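Local coordinates for elongation factor G (Thermus thermophilus, PDB 2DY1), which binds GTP with a magnesium ion and probably works as a GTPase in the elongation stage of translation, at residues D50-A55 and T61-V66; K56-T61 and L433-E438; V88-G93 and K290-P295; G399-K404 and Y443-E448. All blocks are in the same frame, centred on the assembly; numbering follows the deposited sequence.

Interaction 1: residues D50-A55 and T61-V66; sequences DYTPEA and TVRTGV. With MG (magnesium ion), chain B; GTP (guanosine-5'-triphosphate), chain C.
Ala55 and Val62 bring the backbones closest, CA to CA 5.1 Å, where the short helix opening at Pro53 backs onto the loop that runs into strand 65-71. Val62 bridges the gap with one methyl: CG2 lies beside its own backbone N and meets Ala55 CA at 3.7 Å, an approach that the small alanine does not hinder. Thr52 is the N-cap of the helix, its OG1 accepting from Ala55 N at 3.2 Å. This is the switch 1 region of translational GTPases, caught here with GTP bound, and Thr61 is its magnesium ligand. Thr61 carries OG1 beside its own N (chi1 -65°), so hydroxyl and amide face the nucleotide together: N donates to GTP O2G at 3.0 Å while OG1 binds the metal, joined there by Thr23. The hydroxyl proton goes to Asp50 OD1 at 2.7 Å, on the syn lone pair, the two side chains crossing at about a right angle. Magnesium probably polarises that hydroxyl and strengthens the bond. The other carboxylate oxygen, Asp50 OD2, accepts from metal-bound water 2 at 2.7 Å, so one aspartate steadies two magnesium ligands. The aliphatic part of Arg63 lies by Thr52 CG2, and its guanidinium bonds to Gln292.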
# COMPACT_ATOMS: atom_id res chain seq x y z
N ASP A 50 15.17 10.68 5.34
CA ASP A 50 14.32 10.68 6.51
C ASP A 50 14.31 12.02 7.22
O ASP A 50 15.12 12.28 8.11
CB ASP A 50 14.77 9.53 7.43
CG ASP A 50 14.55 8.13 6.81
OD1 ASP A 50 13.83 8.01 5.78
OD2 ASP A 50 15.06 7.13 7.37
N TYR A 51 13.39 12.89 6.80
CA TYR A 51 13.30 14.22 7.39
C TYR A 51 11.97 14.54 8.07
O TYR A 51 11.91 15.47 8.87
CB TYR A 51 13.62 15.29 6.33
CG TYR A 51 12.56 15.45 5.27
CD1 TYR A 51 11.40 16.21 5.52
CD2 TYR A 51 12.68 14.83 4.03
CE1 TYR A 51 10.40 16.35 4.58
CE2 TYR A 51 11.67 14.96 3.08
CZ TYR A 51 10.54 15.72 3.34
OH TYR A 51 9.56 15.88 2.37
N THR A 52 10.89 13.82 7.76
CA THR A 52 9.63 14.13 8.44
C THR A 52 9.71 13.62 9.88
O THR A 52 10.51 12.75 10.21
CB THR A 52 8.41 13.45 7.80
OG1 THR A 52 8.55 12.03 7.90
CG2 THR A 52 8.27 13.88 6.33
N PRO A 53 8.89 14.19 10.78
CA PRO A 53 8.92 13.74 12.17
C PRO A 53 8.65 12.25 12.33
O PRO A 53 9.23 11.57 13.19
CB PRO A 53 7.81 14.57 12.84
CG PRO A 53 7.82 15.83 12.04
CD PRO A 53 7.97 15.32 10.60
N GLU A 54 7.77 11.73 11.47
CA GLU A 54 7.40 10.33 11.56
C GLU A 54 8.57 9.43 11.16
O GLU A 54 8.83 8.42 11.81
CB GLU A 54 6.20 10.07 10.65
CG GLU A 54 4.90 10.86 11.04
CD GLU A 54 5.01 12.38 10.83
OE1 GLU A 54 5.59 12.83 9.81
OE2 GLU A 54 4.51 13.14 11.71
N ALA A 55 9.27 9.80 10.09
CA ALA A 55 10.42 9.01 9.65
C ALA A 55 11.51 8.95 10.69
O ALA A 55 12.11 7.90 10.92
CB ALA A 55 11.00 9.59 8.34
N THR A 61 12.05 4.73 6.81
CA THR A 61 11.61 5.60 5.75
C THR A 61 10.10 5.49 5.55
O THR A 61 9.59 4.52 4.99
CB THR A 61 12.40 5.23 4.46
OG1 THR A 61 13.77 5.51 4.70
CG2 THR A 61 11.92 6.05 3.25
N VAL A 62 9.39 6.52 6.01
CA VAL A 62 7.94 6.57 5.91
C VAL A 62 7.56 7.16 4.56
O VAL A 62 6.52 6.81 3.99
CB VAL A 62 7.39 7.48 7.04
CG1 VAL A 62 5.88 7.72 6.88
CG2 VAL A 62 7.71 6.83 8.38
N ARG A 63 8.41 8.07 4.07
CA ARG A 63 8.17 8.75 2.81
C ARG A 63 9.38 8.67 1.91
O ARG A 63 10.51 8.92 2.34
CB ARG A 63 7.87 10.23 3.07
CG ARG A 63 6.73 10.50 4.07
CD ARG A 63 5.40 9.99 3.60
NE ARG A 63 4.95 10.75 2.43
CZ ARG A 63 3.88 10.42 1.69
NH1 ARG A 63 3.15 9.36 2.00
NH2 ARG A 63 3.55 11.17 0.65
N THR A 64 9.15 8.30 0.65
CA THR A 64 10.22 8.24 -0.32
C THR A 64 10.97 9.57 -0.43
O THR A 64 10.35 10.64 -0.47
CB THR A 64 9.63 7.91 -1.70
OG1 THR A 64 8.93 6.67 -1.61
CG2 THR A 64 10.73 7.85 -2.78
N GLY A 65 12.30 9.48 -0.45
CA GLY A 65 13.14 10.67 -0.60
C GLY A 65 13.87 10.58 -1.93
O GLY A 65 14.31 9.52 -2.35
N VAL A 66 13.99 11.72 -2.61
CA VAL A 66 14.71 11.77 -3.88
C VAL A 66 16.16 12.17 -3.65
O VAL A 66 16.45 13.10 -2.88
CB VAL A 66 14.04 12.78 -4.84
CG1 VAL A 66 14.78 12.79 -6.18
CG2 VAL A 66 12.57 12.41 -5.06
MG MG B . 15.17 4.01 4.75
PG GTP C . 13.88 1.28 6.06
O1G GTP C . 13.23 1.30 7.53
O2G GTP C . 13.81 2.76 5.43
O3G GTP C . 13.28 0.26 5.17
O3B GTP C . 15.43 0.96 6.39
PB GTP C . 16.65 1.17 5.36
O1B GTP C . 16.65 0.06 4.39
O2B GTP C . 16.61 2.55 4.82
O3A GTP C . 17.91 0.92 6.31
PA GTP C . 18.72 2.09 7.07
O1A GTP C . 19.60 2.77 6.10
O2A GTP C . 17.76 2.90 7.85
O5' GTP C . 19.66 1.26 8.07
C5' GTP C . 19.07 0.65 9.22
C4' GTP C . 20.16 0.25 10.22
O4' GTP C . 21.11 -0.54 9.49
C3' GTP C . 20.90 1.50 10.70
O3' GTP C . 21.37 1.28 12.03
C2' GTP C . 22.08 1.57 9.73
O2' GTP C . 23.19 2.22 10.37
C1' GTP C . 22.39 0.08 9.61
N9 GTP C . 23.21 -0.25 8.42
C8 GTP C . 22.92 0.08 7.16
N7 GTP C . 23.79 -0.50 6.34
C5 GTP C . 24.65 -1.19 7.08
C6 GTP C . 25.76 -1.98 6.78
O6 GTP C . 26.10 -2.20 5.62
N1 GTP C . 26.47 -2.57 7.83
C2 GTP C . 26.05 -2.36 9.15
N2 GTP C . 26.72 -2.92 10.16
N3 GTP C . 24.98 -1.60 9.40
C4 GTP C . 24.29 -1.02 8.41
O HOH W 1 11.29 9.01 4.98
O HOH W 2 15.74 4.63 6.67
O HOH W 3 9.36 13.22 1.20
O HOH W 4 14.76 3.55 2.75

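Interaction 2: residues K56-T61 and L433-E438; sequences KLHRTT and LATAKE. With MG (magnesium ion), chain B; GTP (guanosine-5'-triphosphate), chain C.
The His58 ring and the Glu438 carboxylate meet edge to edge, their planes only 3° apart, while Leu57 CG lies over one face of the imidazole, 4.2 Å above its plane and offset toward the rim. The contact joins the switch 1 region of the GTP-binding domain to helix 430-442 of domain III, linking parts of the chain far apart in sequence. His58 NE2 donates to Glu438 OE2 at 2.7 Å, nearly straight (170°) and on the syn lone pair. Histidine suits the place because its rigid ring carries an N-H outward to the carboxylate; glutamate suits it because its chain, extended beyond CG, reaches out from the helix toward the ring from the opposite direction. Thr435, one turn earlier, turns its hydroxyl back to His432 O and offers the ring its methyl, CG2 standing 4.1 Å from His58 CD2. Arg59, the first residue to leave helical angles, forms a Schellman motif, and its positive phi redirects the chain toward the nucleotide, where Thr60 and Thr61 lie at the gamma phosphate. The carboxylate also has an apolar neighbour: Leu57, its CG anti to the backbone N, lays CD2 3.7 Å from Glu438 OE1.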
# COMPACT_ATOMS: atom_id res chain seq x y z
N LYS A 56 11.78 10.08 11.34
CA LYS A 56 12.82 10.13 12.34
C LYS A 56 12.40 9.43 13.62
O LYS A 56 13.16 8.62 14.16
CB LYS A 56 13.22 11.58 12.59
CG LYS A 56 13.83 12.23 11.31
CD LYS A 56 13.85 13.76 11.40
CE LYS A 56 14.87 14.26 12.38
NZ LYS A 56 14.88 15.75 12.38
N LEU A 57 11.18 9.68 14.10
CA LEU A 57 10.73 9.05 15.34
C LEU A 57 10.76 7.53 15.23
O LEU A 57 11.25 6.83 16.14
CB LEU A 57 9.31 9.51 15.67
CG LEU A 57 8.74 8.89 16.94
CD1 LEU A 57 9.56 9.38 18.14
CD2 LEU A 57 7.27 9.26 17.08
N HIS A 58 10.27 7.00 14.12
CA HIS A 58 10.21 5.56 13.94
C HIS A 58 11.46 4.96 13.32
O HIS A 58 11.53 3.75 13.11
CB HIS A 58 8.97 5.20 13.13
CG HIS A 58 7.70 5.49 13.85
ND1 HIS A 58 7.16 4.63 14.78
CD2 HIS A 58 6.89 6.58 13.82
CE1 HIS A 58 6.08 5.18 15.31
NE2 HIS A 58 5.89 6.36 14.74
N ARG A 59 12.44 5.81 13.01
CA ARG A 59 13.71 5.39 12.43
C ARG A 59 13.49 4.46 11.23
O ARG A 59 14.12 3.40 11.11
CB ARG A 59 14.59 4.71 13.50
CG ARG A 59 15.04 5.66 14.63
CD ARG A 59 16.03 6.69 14.09
NE ARG A 59 16.80 7.41 15.11
CZ ARG A 59 16.73 8.72 15.34
NH1 ARG A 59 15.91 9.50 14.64
NH2 ARG A 59 17.56 9.29 16.21
N THR A 60 12.59 4.87 10.34
CA THR A 60 12.29 4.09 9.14
C THR A 60 11.83 5.07 8.08
O THR A 60 11.29 6.13 8.38
CB THR A 60 11.20 3.02 9.43
OG1 THR A 60 11.07 2.15 8.29
CG2 THR A 60 9.85 3.68 9.68
N THR A 61 12.05 4.73 6.81
CA THR A 61 11.61 5.60 5.75
C THR A 61 10.10 5.49 5.55
O THR A 61 9.59 4.52 4.99
CB THR A 61 12.40 5.23 4.46
OG1 THR A 61 13.77 5.51 4.70
CG2 THR A 61 11.92 6.05 3.25
N LEU A 433 -1.01 3.63 10.56
CA LEU A 433 -1.99 4.48 11.26
C LEU A 433 -1.32 5.37 12.31
O LEU A 433 -1.72 6.52 12.51
CB LEU A 433 -3.07 3.60 11.89
CG LEU A 433 -4.00 2.97 10.85
CD1 LEU A 433 -4.87 1.92 11.54
CD2 LEU A 433 -4.87 4.04 10.17
N ALA A 434 -0.28 4.86 12.96
CA ALA A 434 0.42 5.68 13.94
C ALA A 434 1.05 6.88 13.23
O ALA A 434 1.00 8.00 13.73
CB ALA A 434 1.52 4.84 14.66
N THR A 435 1.64 6.66 12.06
CA THR A 435 2.26 7.78 11.35
C THR A 435 1.22 8.77 10.86
O THR A 435 1.53 9.95 10.72
CB THR A 435 3.16 7.32 10.15
OG1 THR A 435 2.38 6.66 9.14
CG2 THR A 435 4.28 6.41 10.66
N ALA A 436 -0.01 8.31 10.62
CA ALA A 436 -1.07 9.23 10.17
C ALA A 436 -1.50 10.11 11.36
O ALA A 436 -1.74 11.30 11.21
CB ALA A 436 -2.28 8.45 9.64
N LYS A 437 -1.62 9.49 12.53
CA LYS A 437 -2.00 10.25 13.72
C LYS A 437 -0.95 11.32 13.98
O LYS A 437 -1.27 12.47 14.31
CB LYS A 437 -2.09 9.30 14.92
CG LYS A 437 -2.38 10.01 16.24
CD LYS A 437 -2.60 8.99 17.36
CE LYS A 437 -2.89 9.75 18.67
NZ LYS A 437 -2.86 8.82 19.83
N GLU A 438 0.31 10.94 13.86
CA GLU A 438 1.42 11.86 14.05
C GLU A 438 1.41 12.96 13.02
O GLU A 438 1.71 14.11 13.33
CB GLU A 438 2.76 11.10 13.98
CG GLU A 438 2.93 10.15 15.16
CD GLU A 438 4.03 9.11 14.94
OE1 GLU A 438 4.97 9.36 14.17
OE2 GLU A 438 3.95 8.04 15.59
MG MG B . 15.17 4.01 4.75
PG GTP C . 13.88 1.28 6.06
O1G GTP C . 13.23 1.30 7.53
O2G GTP C . 13.81 2.76 5.43
O3G GTP C . 13.28 0.26 5.17
O3B GTP C . 15.43 0.96 6.39
PB GTP C . 16.65 1.17 5.36
O1B GTP C . 16.65 0.06 4.39
O2B GTP C . 16.61 2.55 4.82
O3A GTP C . 17.91 0.92 6.31
PA GTP C . 18.72 2.09 7.07
O1A GTP C . 19.60 2.77 6.10
O2A GTP C . 17.76 2.90 7.85
O5' GTP C . 19.66 1.26 8.07
C5' GTP C . 19.07 0.65 9.22
C4' GTP C . 20.16 0.25 10.22
O4' GTP C . 21.11 -0.54 9.49
C3' GTP C . 20.90 1.50 10.70
O3' GTP C . 21.37 1.28 12.03
C2' GTP C . 22.08 1.57 9.73
O2' GTP C . 23.19 2.22 10.37
C1' GTP C . 22.39 0.08 9.61
N9 GTP C . 23.21 -0.25 8.42
C8 GTP C . 22.92 0.08 7.16
N7 GTP C . 23.79 -0.50 6.34
C5 GTP C . 24.65 -1.19 7.08
C6 GTP C . 25.76 -1.98 6.78
O6 GTP C . 26.10 -2.20 5.62
N1 GTP C . 26.47 -2.57 7.83
C2 GTP C . 26.05 -2.36 9.15
N2 GTP C . 26.72 -2.92 10.16
N3 GTP C . 24.98 -1.60 9.40
C4 GTP C . 24.29 -1.02 8.41
O HOH W 2 15.74 4.63 6.67
O HOH W 4 14.76 3.55 2.75

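Interaction 3: residues V88-G93 and K290-P295; sequences VGEIRG and KVQVDP
Glu90 and Lys290 meet in a buried salt bridge, NZ to OE2 2.7 Å, and both chains fold to make it. Glu90 leaves helix 88-97 with its CB directed past the strand, then bends at chi2 (-77°) so that the carboxylate swings over to the lysine. Lys290 starts with CG between backbone N and carbonyl carbon (chi1 70°), runs straight through chi2 and bends at chi3, so its methylenes run beside the carboxylate before the ammonium reaches it; CB passes 3.4 Å from Glu90 OE1. The ammonium uses the syn lone pair of OE2. Here the helix of switch 2 in the GTP-binding domain faces an inner strand of the domain 2 beta-barrel, the side chains of residues 290, 292 and 294 lying along one side of that strand. A long flexible lysine suits this buried junction, since its ammonium also donates to Gln292 OE1 at 2.9 Å and to Thr64 O, and lies in a cation-pi contact with Tyr302. Its bond to Gln292 comes from above the carbonyl plane, 36° out of it. Being an amide, Gln292 can accept at one end and donate at the other: OE1 is also used by Arg63 NE, while NE2 gives a proton, within the amide plane, to Asp294 OD2 at 2.9 Å. Asp294 in turn holds Arg439 and Tyr51.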
# COMPACT_ATOMS: atom_id res chain seq x y z
N VAL A 88 3.14 0.79 1.56
CA VAL A 88 2.96 0.27 0.19
C VAL A 88 2.66 1.42 -0.80
O VAL A 88 3.07 1.36 -1.95
CB VAL A 88 1.82 -0.77 0.17
CG1 VAL A 88 0.50 -0.14 0.61
CG2 VAL A 88 1.69 -1.40 -1.21
N GLY A 89 1.92 2.44 -0.36
CA GLY A 89 1.62 3.55 -1.26
C GLY A 89 2.88 4.17 -1.85
O GLY A 89 3.05 4.30 -3.07
N GLU A 90 3.80 4.51 -0.97
CA GLU A 90 5.05 5.12 -1.39
C GLU A 90 5.96 4.16 -2.13
O GLU A 90 6.62 4.54 -3.08
CB GLU A 90 5.77 5.68 -0.15
CG GLU A 90 5.18 6.99 0.34
CD GLU A 90 5.62 8.16 -0.53
OE1 GLU A 90 5.04 8.36 -1.62
OE2 GLU A 90 6.56 8.86 -0.13
N ILE A 91 5.98 2.91 -1.69
CA ILE A 91 6.81 1.92 -2.35
C ILE A 91 6.35 1.72 -3.79
O ILE A 91 7.18 1.76 -4.72
CB ILE A 91 6.77 0.56 -1.61
CG1 ILE A 91 7.38 0.74 -0.21
CG2 ILE A 91 7.60 -0.50 -2.40
CD1 ILE A 91 7.22 -0.49 0.70
N ARG A 92 5.06 1.50 -3.99
CA ARG A 92 4.58 1.28 -5.36
C ARG A 92 4.71 2.53 -6.20
O ARG A 92 5.02 2.46 -7.40
CB ARG A 92 3.15 0.72 -5.33
CG ARG A 92 3.13 -0.73 -4.77
CD ARG A 92 1.81 -1.41 -4.91
NE ARG A 92 1.84 -2.75 -4.30
CZ ARG A 92 0.92 -3.68 -4.52
NH1 ARG A 92 -0.09 -3.41 -5.33
NH2 ARG A 92 1.01 -4.86 -3.93
N GLY A 93 4.52 3.69 -5.57
CA GLY A 93 4.69 4.95 -6.29
C GLY A 93 6.13 5.13 -6.77
O GLY A 93 6.36 5.61 -7.88
N LYS A 290 3.96 11.04 -6.44
CA LYS A 290 3.71 11.25 -5.00
C LYS A 290 3.54 12.72 -4.72
O LYS A 290 3.92 13.59 -5.52
CB LYS A 290 4.85 10.70 -4.12
CG LYS A 290 6.15 11.47 -4.22
CD LYS A 290 7.15 11.11 -3.11
CE LYS A 290 6.81 11.88 -1.82
NZ LYS A 290 7.51 11.31 -0.61
N VAL A 291 3.02 12.99 -3.53
CA VAL A 291 2.76 14.36 -3.11
C VAL A 291 3.18 14.52 -1.65
O VAL A 291 3.01 13.58 -0.86
CB VAL A 291 1.25 14.67 -3.20
CG1 VAL A 291 0.92 15.97 -2.47
CG2 VAL A 291 0.83 14.78 -4.68
N GLN A 292 3.78 15.66 -1.32
CA GLN A 292 4.07 15.98 0.09
C GLN A 292 3.28 17.24 0.41
O GLN A 292 3.09 18.07 -0.46
CB GLN A 292 5.54 16.34 0.35
CG GLN A 292 6.52 15.19 0.39
CD GLN A 292 6.18 14.17 1.46
OE1 GLN A 292 5.94 13.00 1.17
NE2 GLN A 292 6.18 14.61 2.73
N VAL A 293 2.82 17.38 1.65
CA VAL A 293 2.18 18.64 2.07
C VAL A 293 2.88 18.84 3.43
O VAL A 293 2.29 18.64 4.49
CB VAL A 293 0.63 18.53 2.26
CG1 VAL A 293 0.04 19.91 2.56
CG2 VAL A 293 -0.02 17.96 1.02
N ASP A 294 4.17 19.18 3.37
CA ASP A 294 4.99 19.36 4.58
C ASP A 294 4.61 20.66 5.29
O ASP A 294 4.40 21.68 4.65
CB ASP A 294 6.49 19.43 4.22
CG ASP A 294 7.06 18.10 3.73
OD1 ASP A 294 7.99 18.12 2.88
OD2 ASP A 294 6.61 17.04 4.18
N PRO A 295 4.52 20.62 6.63
CA PRO A 295 4.17 21.86 7.34
C PRO A 295 5.07 23.02 6.92
O PRO A 295 6.30 22.87 6.82
CB PRO A 295 4.37 21.48 8.80
CG PRO A 295 4.00 20.03 8.82
CD PRO A 295 4.66 19.49 7.55

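Interaction 4: residues G399-K404 and Y443-E448; sequences GEALRK and YGVEVE
Lys404 lies across one face of the Tyr443 ring, its CD 4.1 Å from the ring centroid and only 3° off the normal, a CH-pi contact almost exactly over the centre. Lower down the same side chain, CB approaches the ring atom CE2 of Tyr443 to 3.6 Å. A lysine fits because its long aliphatic part can cover an aromatic face while its charge goes elsewhere: the chain is extended until chi4 (73°), where it bends and carries NZ away to Glu400 OE1, 2.7 Å off, on the anti lone pair. Arg403 grips the same carboxylate side-on, NH2 to OE1 and NE to OE2, completing a salt-bridge network along the helix. Tyr443, with CG beside its backbone N (chi1 -63°), sets its ring against the Lys404 chain and sends its hydroxyl past the helix to Val293 O in domain 2, so a tyrosine serves with both an apolar face and a polar end. One turn before Lys404, Ala401 faces the other segment with a single methyl, CB standing 3.5 Å from Val445 CG2 and 4.1 Å from Tyr443 CB; so small a side chain allows this close approach. Gly444, with positive phi, closes helix 430-442 in a Schellman motif. Helices 392-408 and 430-442, with the four-stranded antiparallel sheet, make up domain III, whose beta-alpha-beta-beta-alpha-beta order is that of a ferredoxin-like fold.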
# COMPACT_ATOMS: atom_id res chain seq x y z
N GLY A 399 -11.20 18.77 9.45
CA GLY A 399 -11.47 18.60 8.03
C GLY A 399 -10.31 18.97 7.13
O GLY A 399 -9.94 18.20 6.24
N GLU A 400 -9.72 20.15 7.35
CA GLU A 400 -8.62 20.58 6.51
C GLU A 400 -7.36 19.75 6.72
O GLU A 400 -6.62 19.48 5.78
CB GLU A 400 -8.34 22.07 6.75
CG GLU A 400 -7.07 22.60 6.11
CD GLU A 400 -7.05 22.47 4.59
OE1 GLU A 400 -5.95 22.64 4.01
OE2 GLU A 400 -8.10 22.22 3.98
N ALA A 401 -7.12 19.33 7.96
CA ALA A 401 -5.92 18.53 8.22
C ALA A 401 -6.06 17.16 7.53
O ALA A 401 -5.07 16.62 7.00
CB ALA A 401 -5.71 18.36 9.74
N LEU A 402 -7.28 16.61 7.53
CA LEU A 402 -7.51 15.33 6.87
C LEU A 402 -7.38 15.50 5.37
O LEU A 402 -6.90 14.60 4.69
CB LEU A 402 -8.89 14.78 7.19
CG LEU A 402 -9.04 14.19 8.60
CD1 LEU A 402 -10.51 13.91 8.87
CD2 LEU A 402 -8.21 12.92 8.74
N ARG A 403 -7.82 16.65 4.85
CA ARG A 403 -7.68 16.88 3.41
C ARG A 403 -6.19 16.81 3.04
O ARG A 403 -5.81 16.13 2.07
CB ARG A 403 -8.23 18.26 3.03
CG ARG A 403 -8.27 18.49 1.51
CD ARG A 403 -8.53 19.97 1.18
NE ARG A 403 -7.39 20.80 1.56
CZ ARG A 403 -6.21 20.78 0.94
NH1 ARG A 403 -6.02 19.98 -0.10
NH2 ARG A 403 -5.21 21.51 1.40
N LYS A 404 -5.35 17.50 3.80
CA LYS A 404 -3.90 17.50 3.56
C LYS A 404 -3.33 16.08 3.70
O LYS A 404 -2.53 15.63 2.88
CB LYS A 404 -3.17 18.40 4.57
CG LYS A 404 -3.38 19.91 4.38
CD LYS A 404 -2.44 20.64 5.34
CE LYS A 404 -2.51 22.16 5.15
NZ LYS A 404 -3.77 22.72 5.68
N TYR A 443 0.20 18.84 11.61
CA TYR A 443 -0.68 19.84 10.99
C TYR A 443 -1.45 20.63 12.05
O TYR A 443 -2.29 21.47 11.71
CB TYR A 443 -1.67 19.19 10.04
CG TYR A 443 -1.04 18.48 8.84
CD1 TYR A 443 0.15 18.93 8.29
CD2 TYR A 443 -1.69 17.40 8.24
CE1 TYR A 443 0.69 18.31 7.15
CE2 TYR A 443 -1.15 16.78 7.10
CZ TYR A 443 0.03 17.25 6.56
OH TYR A 443 0.53 16.70 5.39
N GLY A 444 -1.18 20.36 13.32
CA GLY A 444 -1.83 21.10 14.40
C GLY A 444 -3.11 20.51 14.98
O GLY A 444 -3.84 21.17 15.73
N VAL A 445 -3.37 19.25 14.69
CA VAL A 445 -4.60 18.62 15.14
C VAL A 445 -4.36 17.38 15.96
O VAL A 445 -3.65 16.48 15.54
CB VAL A 445 -5.48 18.26 13.93
CG1 VAL A 445 -6.81 17.67 14.37
CG2 VAL A 445 -5.69 19.51 13.06
N GLU A 446 -4.94 17.33 17.16
CA GLU A 446 -4.83 16.14 18.00
C GLU A 446 -6.05 15.26 17.76
O GLU A 446 -7.19 15.69 17.97
CB GLU A 446 -4.78 16.52 19.49
CG GLU A 446 -3.49 17.20 19.92
CD GLU A 446 -3.56 17.63 21.37
OE1 GLU A 446 -4.09 18.72 21.64
OE2 GLU A 446 -3.10 16.85 22.22
N VAL A 447 -5.82 14.02 17.33
CA VAL A 447 -6.93 13.10 17.10
C VAL A 447 -6.67 11.82 17.87
O VAL A 447 -5.52 11.51 18.20
CB VAL A 447 -7.10 12.74 15.61
CG1 VAL A 447 -7.17 14.01 14.78
CG2 VAL A 447 -5.96 11.84 15.15
N GLU A 448 -7.73 11.10 18.20
CA GLU A 448 -7.57 9.84 18.91
C GLU A 448 -8.26 8.76 18.10
O GLU A 448 -9.27 9.02 17.46
CB GLU A 448 -8.24 9.90 20.29
CG GLU A 448 -7.95 11.18 21.09
CD GLU A 448 -6.48 11.47 21.16
OE1 GLU A 448 -5.70 10.51 21.31
OE2 GLU A 448 -6.11 12.66 21.07

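Overall arrangement
Interactions 1 and 3 are buried, whereas interactions 2 and 4 are partly open to solvent. Interactions 1 and 2 share helix 53-57 and Thr61, so the metal site and the domain III helix 430-442 meet one short piece of chain from different directions. Interaction 3 touches interaction 1 through Thr64 with Glu90, which joins the two switch regions, and through Arg63 with Gln292, which reaches domain 2. Interaction 4, wholly inside domain III, reaches interaction 3 through Tyr443 and Val293 and interaction 2 where Lys437 packs on Val447. Chemistry follows place: metal coordination at the nucleotide, charge and polar bonds between domains, and mostly aliphatic and aromatic packing within domain III.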